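Local coordinates for protein clan CA, family C40, NlpC/P60 superfamily cysteine peptidase (Trichomonas vaginalis, PDB 6BIO) that probably cleaves peptide bonds in bacterial peptidoglycan, as a cysteine peptidase of the NlpC/P60 family, at residues A[47-50]-A[51-54]; A[152-155]-A[156-159]; A[251-255]-A[256-260]; A[226-229]-A[230-233]. All coordinates share one frame; numbering follows the deposited sequence.

How the contacts relate
The four contacts come in the order 1, 2, 4, 3 along the chain, and each is a local turn or cap; contacts 1, 2 and 3 border strands or a helix, and contact 4 lies within a loop. Contact 1 joins strands 46-49 and 53-60 of the N-terminal antiparallel sheet. Contact 2 begins helix 154-163, which packs on strand 237-243 of the second sheet. Contacts 4 and 3 belong to that second sheet, in the NlpC/P60 part: contact 4 between strands 222-225 and 237-243, contact 3 between strand 246-251 and edge strand 256-261. Centres lie about 19 Å (contacts 3 and 4) to 31 Å (2 and 4) apart, and none touch: they are separate local features.

Contact 1: A[47-50]-A[51-54]; sequences WLYF and DYYV
Tyr49 and Tyr52 close a type II beta turn, in which Tyr52 N donates to Tyr49 O over 3.1 Å and Asp51, the third residue, takes a left-handed backbone conformation (phi 73°). The two tyrosine side chains run side by side and point the same way. CB of Tyr49 stands over the middle of the Tyr52 ring, 4.0 Å from its centroid, as a CH-pi contact. Beyond it the ring of Tyr49 presents its edge to the face of Tyr52, an offset edge-to-face pair with planes at 72° and CD2 of Tyr49 3.9 Å from CE2 of Tyr52. Leu48 CD2 lies 4.4 Å from Tyr52 CD2, at the edge of the ring. Strands 46-49 and 53-60, which the turn connects, are not neighbours in their antiparallel sheet, so the turn is a connection between non-adjacent strands, not a beta hairpin. Tyr52 OH is hydrogen-bonded to Gln187 on helix 182-191, which ties the turn to the NlpC/P60 part. At the apex, Phe50 holds its CG anti to the backbone N (chi1 177°), and this swings the ring back across the next residue: Asp51 CB sits over one face, 4.2 Å from the ring centroid. The Asp51 carboxylate reaches on to salt bridges with Arg22 and Arg192. Tyr49 N is buried without a hydrogen-bonding partner in the model and lies over a face of the Tyr52 ring.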
loop_
_atom_site.group_PDB
_atom_site.type_symbol
_atom_site.label_atom_id
_atom_site.label_comp_id
_atom_site.label_asym_id
_atom_site.label_seq_id
_atom_site.Cartn_x
_atom_site.Cartn_y
_atom_site.Cartn_z
ATOM N N TRP A 47 4.957 8.101 11.820
ATOM C CA TRP A 47 6.201 7.625 11.264
ATOM C C TRP A 47 5.897 6.766 10.051
ATOM O O TRP A 47 4.787 6.281 9.862
ATOM C CB TRP A 47 6.938 6.733 12.268
ATOM C CG TRP A 47 7.458 7.424 13.505
ATOM C CD1 TRP A 47 8.776 7.724 13.769
ATOM C CD2 TRP A 47 6.730 7.853 14.660
ATOM N NE1 TRP A 47 8.911 8.297 15.010
ATOM C CE2 TRP A 47 7.675 8.392 15.585
ATOM C CE3 TRP A 47 5.385 7.826 15.020
ATOM C CZ2 TRP A 47 7.294 8.923 16.835
ATOM C CZ3 TRP A 47 5.014 8.347 16.277
ATOM C CH2 TRP A 47 5.966 8.888 17.153
ATOM N N LEU A 48 6.916 6.573 9.221
ATOM C CA LEU A 48 6.891 5.515 8.220
ATOM C C LEU A 48 8.047 4.559 8.489
ATOM O O LEU A 48 8.940 4.875 9.272
ATOM C CB LEU A 48 6.935 6.047 6.782
ATOM C CG LEU A 48 5.715 6.837 6.355
ATOM C CD1 LEU A 48 5.944 7.389 4.956
ATOM C CD2 LEU A 48 4.437 6.024 6.440
ATOM N N TYR A 49 8.002 3.367 7.863
ATOM C CA TYR A 49 8.773 2.216 8.344
ATOM C C TYR A 49 9.604 1.545 7.252
ATOM O O TYR A 49 9.276 1.590 6.066
ATOM C CB TYR A 49 7.842 1.205 9.046
ATOM C CG TYR A 49 7.158 1.843 10.216
ATOM C CD1 TYR A 49 7.829 2.044 11.404
ATOM C CD2 TYR A 49 5.880 2.379 10.091
ATOM C CE1 TYR A 49 7.230 2.660 12.481
ATOM C CE2 TYR A 49 5.293 3.032 11.124
ATOM C CZ TYR A 49 5.960 3.181 12.329
ATOM O OH TYR A 49 5.356 3.841 13.391
ATOM N N PHE A 50 10.663 0.885 7.712
ATOM C CA PHE A 50 11.585 0.175 6.845
ATOM C C PHE A 50 10.854 -0.737 5.874
ATOM O O PHE A 50 9.937 -1.473 6.252
ATOM C CB PHE A 50 12.507 -0.655 7.740
ATOM C CG PHE A 50 13.476 -1.500 6.981
ATOM C CD1 PHE A 50 14.521 -0.938 6.268
ATOM C CD2 PHE A 50 13.280 -2.859 6.937
ATOM C CE1 PHE A 50 15.352 -1.763 5.546
ATOM C CE2 PHE A 50 14.163 -3.696 6.233
ATOM C CZ PHE A 50 15.169 -3.147 5.528
ATOM N N ASP A 51 11.264 -0.692 4.602
ATOM C CA ASP A 51 10.793 -1.567 3.538
ATOM C C ASP A 51 9.377 -1.269 3.075
ATOM O O ASP A 51 8.849 -2.025 2.277
ATOM C CB ASP A 51 11.002 -3.040 3.873
ATOM C CG ASP A 51 11.075 -3.935 2.654
ATOM O OD1 ASP A 51 11.812 -3.598 1.709
ATOM O OD2 ASP A 51 10.448 -5.005 2.656
ATOM N N TYR A 52 8.781 -0.164 3.528
ATOM C CA TYR A 52 7.565 0.326 2.907
ATOM C C TYR A 52 7.888 0.905 1.535
ATOM O O TYR A 52 8.964 1.455 1.302
ATOM C CB TYR A 52 6.913 1.409 3.784
ATOM C CG TYR A 52 6.075 0.913 4.967
ATOM C CD1 TYR A 52 6.161 -0.401 5.428
ATOM C CD2 TYR A 52 5.187 1.773 5.617
ATOM C CE1 TYR A 52 5.405 -0.827 6.495
ATOM C CE2 TYR A 52 4.434 1.335 6.678
ATOM C CZ TYR A 52 4.535 0.042 7.116
ATOM O OH TYR A 52 3.782 -0.386 8.176
ATOM N N TYR A 53 6.909 0.804 0.639
ATOM C CA TYR A 53 6.986 1.386 -0.695
ATOM C C TYR A 53 6.138 2.659 -0.757
ATOM O O TYR A 53 5.035 2.725 -0.199
ATOM C CB TYR A 53 6.511 0.367 -1.741
ATOM C CG TYR A 53 7.238 -0.960 -1.764
ATOM C CD1 TYR A 53 8.490 -1.120 -1.243
ATOM C CD2 TYR A 53 6.618 -2.049 -2.321
ATOM C CE1 TYR A 53 9.125 -2.360 -1.286
ATOM C CE2 TYR A 53 7.247 -3.283 -2.407
ATOM C CZ TYR A 53 8.492 -3.422 -1.878
ATOM O OH TYR A 53 9.114 -4.663 -1.946
ATOM N N VAL A 54 6.654 3.653 -1.479
ATOM C CA VAL A 54 5.976 4.932 -1.644
ATOM C C VAL A 54 6.137 5.390 -3.087
ATOM O O VAL A 54 7.024 4.937 -3.810
ATOM C CB VAL A 54 6.512 6.020 -0.682
ATOM C CG1 VAL A 54 6.365 5.566 0.736
ATOM C CG2 VAL A 54 7.944 6.380 -1.016
#

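Contact 2: A[152-155]-A[156-159]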
loop_
_atom_site.group_PDB
_atom_site.type_symbol
_atom_site.label_atom_id
_atom_site.label_comp_id
_atom_site.label_asym_id
_atom_site.label_seq_id
_atom_site.Cartn_x
_atom_site.Cartn_y
_atom_site.Cartn_z
ATOM N N ALA A 152 -10.701 -11.112 -6.676
ATOM C CA ALA A 152 -11.818 -10.332 -7.184
ATOM C C ALA A 152 -11.712 -8.884 -6.780
ATOM O O ALA A 152 -12.374 -8.027 -7.365
ATOM C CB ALA A 152 -13.134 -10.881 -6.628
ATOM N N ASN A 153 -10.895 -8.585 -5.788
ATOM C CA ASN A 153 -10.786 -7.217 -5.306
ATOM C C ASN A 153 -9.536 -7.124 -4.439
ATOM O O ASN A 153 -8.899 -8.134 -4.104
ATOM C CB ASN A 153 -12.039 -6.769 -4.544
ATOM C CG ASN A 153 -12.404 -7.734 -3.467
ATOM O OD1 ASN A 153 -11.630 -7.938 -2.526
ATOM N ND2 ASN A 153 -13.578 -8.362 -3.588
ATOM N N ASP A 154 -9.199 -5.894 -4.073
ATOM C CA ASP A 154 -8.032 -5.650 -3.260
ATOM C C ASP A 154 -8.177 -6.231 -1.859
ATOM O O ASP A 154 -7.160 -6.480 -1.209
ATOM C CB ASP A 154 -7.729 -4.155 -3.146
ATOM C CG ASP A 154 -6.986 -3.587 -4.349
ATOM O OD1 ASP A 154 -6.456 -4.360 -5.197
ATOM O OD2 ASP A 154 -6.950 -2.335 -4.441
ATOM N N GLY A 155 -9.402 -6.447 -1.362
ATOM C CA GLY A 155 -9.560 -7.165 -0.091
ATOM C C GLY A 155 -9.007 -8.581 -0.126
ATOM O O GLY A 155 -8.291 -9.018 0.803
ATOM N N GLU A 156 -9.320 -9.316 -1.202
ATOM C CA GLU A 156 -8.744 -10.634 -1.372
ATOM C C GLU A 156 -7.238 -10.531 -1.498
ATOM O O GLU A 156 -6.510 -11.384 -0.986
ATOM C CB GLU A 156 -9.364 -11.327 -2.599
ATOM C CG GLU A 156 -10.864 -11.608 -2.358
ATOM C CD GLU A 156 -11.550 -12.411 -3.419
ATOM O OE1 GLU A 156 -10.880 -12.871 -4.378
ATOM O OE2 GLU A 156 -12.783 -12.642 -3.223
ATOM N N ARG A 157 -6.729 -9.492 -2.159
ATOM C CA ARG A 157 -5.278 -9.362 -2.269
ATOM C C ARG A 157 -4.652 -9.103 -0.902
ATOM O O ARG A 157 -3.557 -9.598 -0.602
ATOM C CB ARG A 157 -4.927 -8.251 -3.263
ATOM C CG ARG A 157 -5.407 -8.517 -4.660
ATOM C CD ARG A 157 -4.947 -7.446 -5.665
ATOM N NE ARG A 157 -5.431 -7.782 -6.995
ATOM C CZ ARG A 157 -6.586 -7.378 -7.513
ATOM N NH1 ARG A 157 -6.940 -7.782 -8.732
ATOM N NH2 ARG A 157 -7.363 -6.532 -6.857
ATOM N N ALA A 158 -5.314 -8.303 -0.067
ATOM C CA ALA A 158 -4.792 -8.032 1.267
ATOM C C ALA A 158 -4.756 -9.305 2.101
ATOM O O ALA A 158 -3.785 -9.545 2.832
ATOM C CB ALA A 158 -5.644 -6.973 1.937
ATOM N N ALA A 159 -5.794 -10.141 1.988
ATOM C CA ALA A 159 -5.839 -11.411 2.702
ATOM C C ALA A 159 -4.701 -12.314 2.255
ATOM O O ALA A 159 -4.059 -12.970 3.084
ATOM C CB ALA A 159 -7.185 -12.089 2.459
HETATM O O HOH W 1 -14.344 -11.121 -1.660
#
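Asp154 OD1 is held by two cations, Arg157 NH2 at 2.9 Å and Lys147 from outside the helix. The site is the N-terminus of helix 154-163, and Asn153 is its N-cap. The arginine bond is a salt bridge between residues about one helical turn apart; it meets the carboxylate from above its plane, the two flat groups standing 79° apart. In the conformer described, NE also bonds to the carbonyl of Gln148; a second conformer of Arg157 is modelled, so this grip is not exclusive. Asn153 OD1 accepts from Glu156 N at 3.0 Å, the capping bond. With chi1 at 52° the amide folds back over the first turn, where it satisfies a backbone N-H that has no carbonyl earlier in the helix. Just behind, Asn153 O begins the regular series by accepting from Arg157 N. The Glu156 side chain runs back past the cap, and OE1 accepts from Ala152 N, one residue before the N-cap, at 2.9 Å in a nearly straight bond (172°). Ala158 packs on Met240 and Ala159 on Val242, both of strand 237-243. Glu156 OE2 accepts from a water at 2.7 Å, and that water receives a weak bond from Asn153 ND2.

Contact 3: A[251-255]-A[256-260]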
loop_
_atom_site.group_PDB
_atom_site.type_symbol
_atom_site.label_atom_id
_atom_site.label_comp_id
_atom_site.label_asym_id
_atom_site.label_seq_id
_atom_site.Cartn_x
_atom_site.Cartn_y
_atom_site.Cartn_z
ATOM N N SER A 251 -0.060 -12.020 17.190
ATOM C CA SER A 251 -0.550 -12.152 18.546
ATOM C C SER A 251 0.573 -12.473 19.507
ATOM O O SER A 251 1.475 -13.234 19.178
ATOM C CB SER A 251 -1.526 -13.305 18.599
ATOM O OG SER A 251 -2.036 -13.507 19.903
ATOM N N THR A 252 0.487 -11.928 20.720
ATOM C CA THR A 252 1.431 -12.330 21.753
ATOM C C THR A 252 1.144 -13.728 22.259
ATOM O O THR A 252 2.040 -14.346 22.841
ATOM C CB THR A 252 1.438 -11.344 22.923
ATOM O OG1 THR A 252 0.111 -11.190 23.439
ATOM C CG2 THR A 252 2.016 -10.043 22.503
ATOM N N ASN A 253 -0.052 -14.247 22.023
ATOM C CA ASN A 253 -0.367 -15.626 22.359
ATOM C C ASN A 253 0.219 -16.494 21.254
ATOM O O ASN A 253 -0.318 -16.560 20.144
ATOM C CB ASN A 253 -1.869 -15.802 22.457
ATOM C CG ASN A 253 -2.224 -17.149 22.984
ATOM O OD1 ASN A 253 -1.634 -18.147 22.599
ATOM N ND2 ASN A 253 -3.186 -17.186 23.893
ATOM N N GLY A 254 1.362 -17.122 21.519
ATOM C CA GLY A 254 2.140 -17.758 20.490
ATOM C C GLY A 254 3.242 -16.890 19.901
ATOM O O GLY A 254 4.099 -17.415 19.182
ATOM N N TYR A 255 3.240 -15.581 20.194
ATOM C CA TYR A 255 4.206 -14.621 19.655
ATOM C C TYR A 255 4.414 -14.807 18.158
ATOM O O TYR A 255 5.538 -14.908 17.671
ATOM C CB TYR A 255 5.538 -14.702 20.401
ATOM C CG TYR A 255 5.371 -14.558 21.894
ATOM C CD1 TYR A 255 5.327 -13.311 22.494
ATOM C CD2 TYR A 255 5.248 -15.688 22.684
ATOM C CE1 TYR A 255 5.145 -13.188 23.871
ATOM C CE2 TYR A 255 5.078 -15.598 24.041
ATOM C CZ TYR A 255 5.032 -14.347 24.628
ATOM O OH TYR A 255 4.868 -14.247 26.023
ATOM N N VAL A 256 3.323 -14.816 17.403
ATOM C CA VAL A 256 3.407 -15.216 16.001
ATOM C C VAL A 256 2.211 -14.669 15.239
ATOM O O VAL A 256 1.138 -14.402 15.822
ATOM C CB VAL A 256 3.531 -16.763 15.941
ATOM C CG1 VAL A 256 2.210 -17.363 16.350
ATOM C CG2 VAL A 256 4.031 -17.219 14.594
ATOM N N VAL A 257 2.388 -14.563 13.925
ATOM C CA VAL A 257 1.316 -14.292 12.986
ATOM C C VAL A 257 0.634 -15.615 12.690
ATOM O O VAL A 257 1.283 -16.569 12.252
ATOM C CB VAL A 257 1.872 -13.661 11.706
ATOM C CG1 VAL A 257 0.733 -13.500 10.643
ATOM C CG2 VAL A 257 2.558 -12.348 12.033
ATOM N N LYS A 258 -0.666 -15.673 12.941
ATOM C CA LYS A 258 -1.431 -16.906 12.888
ATOM C C LYS A 258 -2.902 -16.656 12.601
ATOM O O LYS A 258 -3.418 -15.530 12.726
ATOM C CB LYS A 258 -1.327 -17.675 14.203
ATOM C CG LYS A 258 -1.875 -16.938 15.405
ATOM C CD LYS A 258 -1.760 -17.800 16.663
ATOM C CE LYS A 258 -1.974 -17.034 17.854
ATOM N NZ LYS A 258 -2.271 -17.963 19.010
ATOM N N TYR A 259 -3.571 -17.741 12.211
ATOM C CA TYR A 259 -5.018 -17.751 12.113
ATOM C C TYR A 259 -5.671 -17.725 13.488
ATOM O O TYR A 259 -5.129 -18.224 14.489
ATOM C CB TYR A 259 -5.485 -19.020 11.413
ATOM C CG TYR A 259 -5.253 -19.085 9.911
ATOM C CD1 TYR A 259 -6.169 -18.545 9.020
ATOM C CD2 TYR A 259 -4.139 -19.728 9.384
ATOM C CE1 TYR A 259 -5.973 -18.636 7.669
ATOM C CE2 TYR A 259 -3.939 -19.805 8.015
ATOM C CZ TYR A 259 -4.872 -19.277 7.178
ATOM O OH TYR A 259 -4.646 -19.337 5.828
ATOM N N GLN A 260 -6.896 -17.209 13.498
ATOM C CA GLN A 260 -7.762 -17.221 14.674
ATOM C C GLN A 260 -9.200 -17.363 14.224
ATOM O O GLN A 260 -9.656 -16.679 13.308
ATOM C CB GLN A 260 -7.690 -15.920 15.488
ATOM C CG GLN A 260 -8.814 -15.785 16.561
ATOM C CD GLN A 260 -8.693 -16.815 17.704
ATOM O OE1 GLN A 260 -7.585 -17.040 18.198
ATOM N NE2 GLN A 260 -9.837 -17.422 18.147
HETATM O O HOH W 2 -0.799 -19.753 20.317
#
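Ser251 and Val256 form the tight part of this turn, while Asn253 and Lys258 make its loose, watered side. The first two are an antiparallel hydrogen-bonded pair: Ser251 N donates to Val256 O at 3.0 Å, and Val256 N returns a bond of 3.0 Å to Ser251 O. The second of these lies in the carbonyl plane, whereas the first reaches its oxygen from well above the plane. Ser251 also secures the loop from within. Its OG, anti to the backbone N (chi1 179°), lies where it accepts from Asn253 N at 3.0 Å, giving an ST turn. Gly254 has a positive phi (94°), and its carbonyl O packs 3.4 Å from Val256 CG1. The ring of Tyr255 folds back so that Thr252 O sits over its centre.

Across from this compact core the contact becomes looser. Lys258 sends an extended chain back over Ser251, with CE 3.8 Å from Ser251 CB, and brings its ammonium group to Asn253. There a water accepts from Lys258 NZ at 2.7 Å and donates to Asn253 OD1 at 2.9 Å, linking the two side chains. The direct approach of Lys258 NZ to Asn253 O is at best a weak bond and its geometry is doubtful. Asn253, Gly254 and Tyr255 are exposed to solvent here. Tyr255 and Val256 together face the single residue Ser251, so this is a G1 beta bulge, at the start of strand 256-261. It closes the hairpin between strand 246-251 and that edge strand of the NlpC/P60 sheet.

Contact 4: A[226-229]-A[230-233]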
loop_
_atom_site.group_PDB
_atom_site.type_symbol
_atom_site.label_atom_id
_atom_site.label_comp_id
_atom_site.label_asym_id
_atom_site.label_seq_id
_atom_site.Cartn_x
_atom_site.Cartn_y
_atom_site.Cartn_z
ATOM N N ARG A 226 -11.155 -4.685 21.671
ATOM C CA ARG A 226 -10.796 -4.148 22.976
ATOM C C ARG A 226 -10.372 -5.321 23.840
ATOM O O ARG A 226 -11.210 -6.129 24.249
ATOM C CB ARG A 226 -11.980 -3.373 23.581
ATOM C CG ARG A 226 -12.485 -2.300 22.641
ATOM C CD ARG A 226 -13.356 -1.276 23.370
ATOM N NE ARG A 226 -14.533 -1.940 23.910
ATOM C CZ ARG A 226 -15.643 -2.227 23.257
ATOM N NH1 ARG A 226 -15.852 -1.790 22.024
ATOM N NH2 ARG A 226 -16.607 -2.915 23.881
ATOM N N THR A 227 -9.067 -5.443 24.088
ATOM C CA THR A 227 -8.519 -6.632 24.745
ATOM C C THR A 227 -7.893 -6.370 26.098
ATOM O O THR A 227 -7.391 -7.322 26.701
ATOM C CB THR A 227 -7.486 -7.377 23.864
ATOM O OG1 THR A 227 -6.275 -6.624 23.792
ATOM C CG2 THR A 227 -8.021 -7.651 22.461
ATOM N N ASP A 228 -7.914 -5.138 26.610
ATOM C CA ASP A 228 -7.263 -4.805 27.888
ATOM C C ASP A 228 -8.335 -4.520 28.933
ATOM O O ASP A 228 -8.999 -3.480 28.897
ATOM C CB ASP A 228 -6.357 -3.585 27.689
ATOM C CG ASP A 228 -5.668 -3.147 28.966
ATOM O OD1 ASP A 228 -5.882 -3.743 30.038
ATOM O OD2 ASP A 228 -4.900 -2.168 28.890
ATOM N N SER A 229 -8.533 -5.457 29.852
ATOM C CA SER A 229 -9.612 -5.254 30.828
ATOM C C SER A 229 -9.309 -4.166 31.855
ATOM O O SER A 229 -10.242 -3.717 32.531
ATOM C CB SER A 229 -9.972 -6.572 31.506
ATOM O OG SER A 229 -8.848 -7.100 32.112
ATOM N N ASP A 230 -8.075 -3.691 31.944
ATOM C CA ASP A 230 -7.790 -2.495 32.736
ATOM C C ASP A 230 -8.074 -1.199 31.981
ATOM O O ASP A 230 -7.991 -0.126 32.588
ATOM C CB ASP A 230 -6.325 -2.450 33.175
ATOM C CG ASP A 230 -5.993 -3.434 34.311
ATOM O OD1 ASP A 230 -6.873 -3.881 35.051
ATOM O OD2 ASP A 230 -4.803 -3.752 34.469
ATOM N N ASN A 231 -8.344 -1.274 30.676
ATOM C CA ASN A 231 -8.728 -0.115 29.871
ATOM C C ASN A 231 -9.811 -0.590 28.913
ATOM O O ASN A 231 -9.612 -0.619 27.694
ATOM C CB ASN A 231 -7.526 0.435 29.104
ATOM C CG ASN A 231 -6.487 1.035 30.026
ATOM O OD1 ASN A 231 -6.648 2.154 30.535
ATOM N ND2 ASN A 231 -5.418 0.271 30.277
ATOM N N PRO A 232 -10.976 -0.993 29.446
ATOM C CA PRO A 232 -11.920 -1.793 28.649
ATOM C C PRO A 232 -12.559 -1.049 27.515
ATOM O O PRO A 232 -13.142 -1.701 26.635
ATOM C CB PRO A 232 -12.968 -2.251 29.680
ATOM C CG PRO A 232 -12.895 -1.197 30.758
ATOM C CD PRO A 232 -11.422 -0.813 30.837
ATOM N N MET A 233 -12.486 0.279 27.496
ATOM C CA MET A 233 -13.066 1.029 26.399
ATOM C C MET A 233 -12.061 1.370 25.308
ATOM O O MET A 233 -12.444 1.997 24.313
ATOM C CB MET A 233 -13.766 2.294 26.913
ATOM C CG MET A 233 -14.908 2.022 27.967
ATOM S SD MET A 233 -16.246 0.848 27.466
ATOM C CE MET A 233 -16.279 1.369 25.778
HETATM O O HOH W 3 -15.483 -3.666 26.488
HETATM O O HOH W 4 -13.040 -4.810 26.523
HETATM O O HOH W 5 -9.361 -2.806 25.882
HETATM O O HOH W 6 -4.083 -5.133 31.673
#
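Asp228 and Asn231 bound a type I beta turn, in the surface loop between strands 222-225 and 237-243 of the NlpC/P60 sheet. Its backbone bond, Asn231 N to Asp228 O, measures 2.9 Å, and the donor lies well above the carbonyl plane.

Among the side-chain hydrogen bonds, the carboxylate of Asp228 does double duty. OD1 accepts from Asp230 N at 2.9 Å, so an Asx turn is superposed on the beta turn; OD2 accepts from Asn231 ND2 at 2.9 Å, an almost straight bond (170°). Chi1 of Asp228 is 179°, which sets the carboxylate beside the carbonyl carbon, within reach of both donors. The side chains of Asp228 and Asn231 run alongside one another, with carboxylate and amide planes 75° apart.

Of the charged groups, the carboxylates of Asp228 and Asp230 come close, Asp228 OD1 to Asp230 OD2 at 4.6 Å. A water donates to both oxygens and probably eases their repulsion.

Water also serves Pro232 O: one molecule joins it to Arg226 NH2, a second to Arg226 O. Arg226 NE also reaches Pro232 O directly, 3.1 Å away, in the plane of the guanidinium at its edge, but the bond is bent and weak. The bend at chi3 of Arg226 brings NE there.

Van der Waals contact adds little: Met233 CE lies over one face of the Arg226 guanidinium, offset toward its rim, 4.2 Å from Arg226 NE.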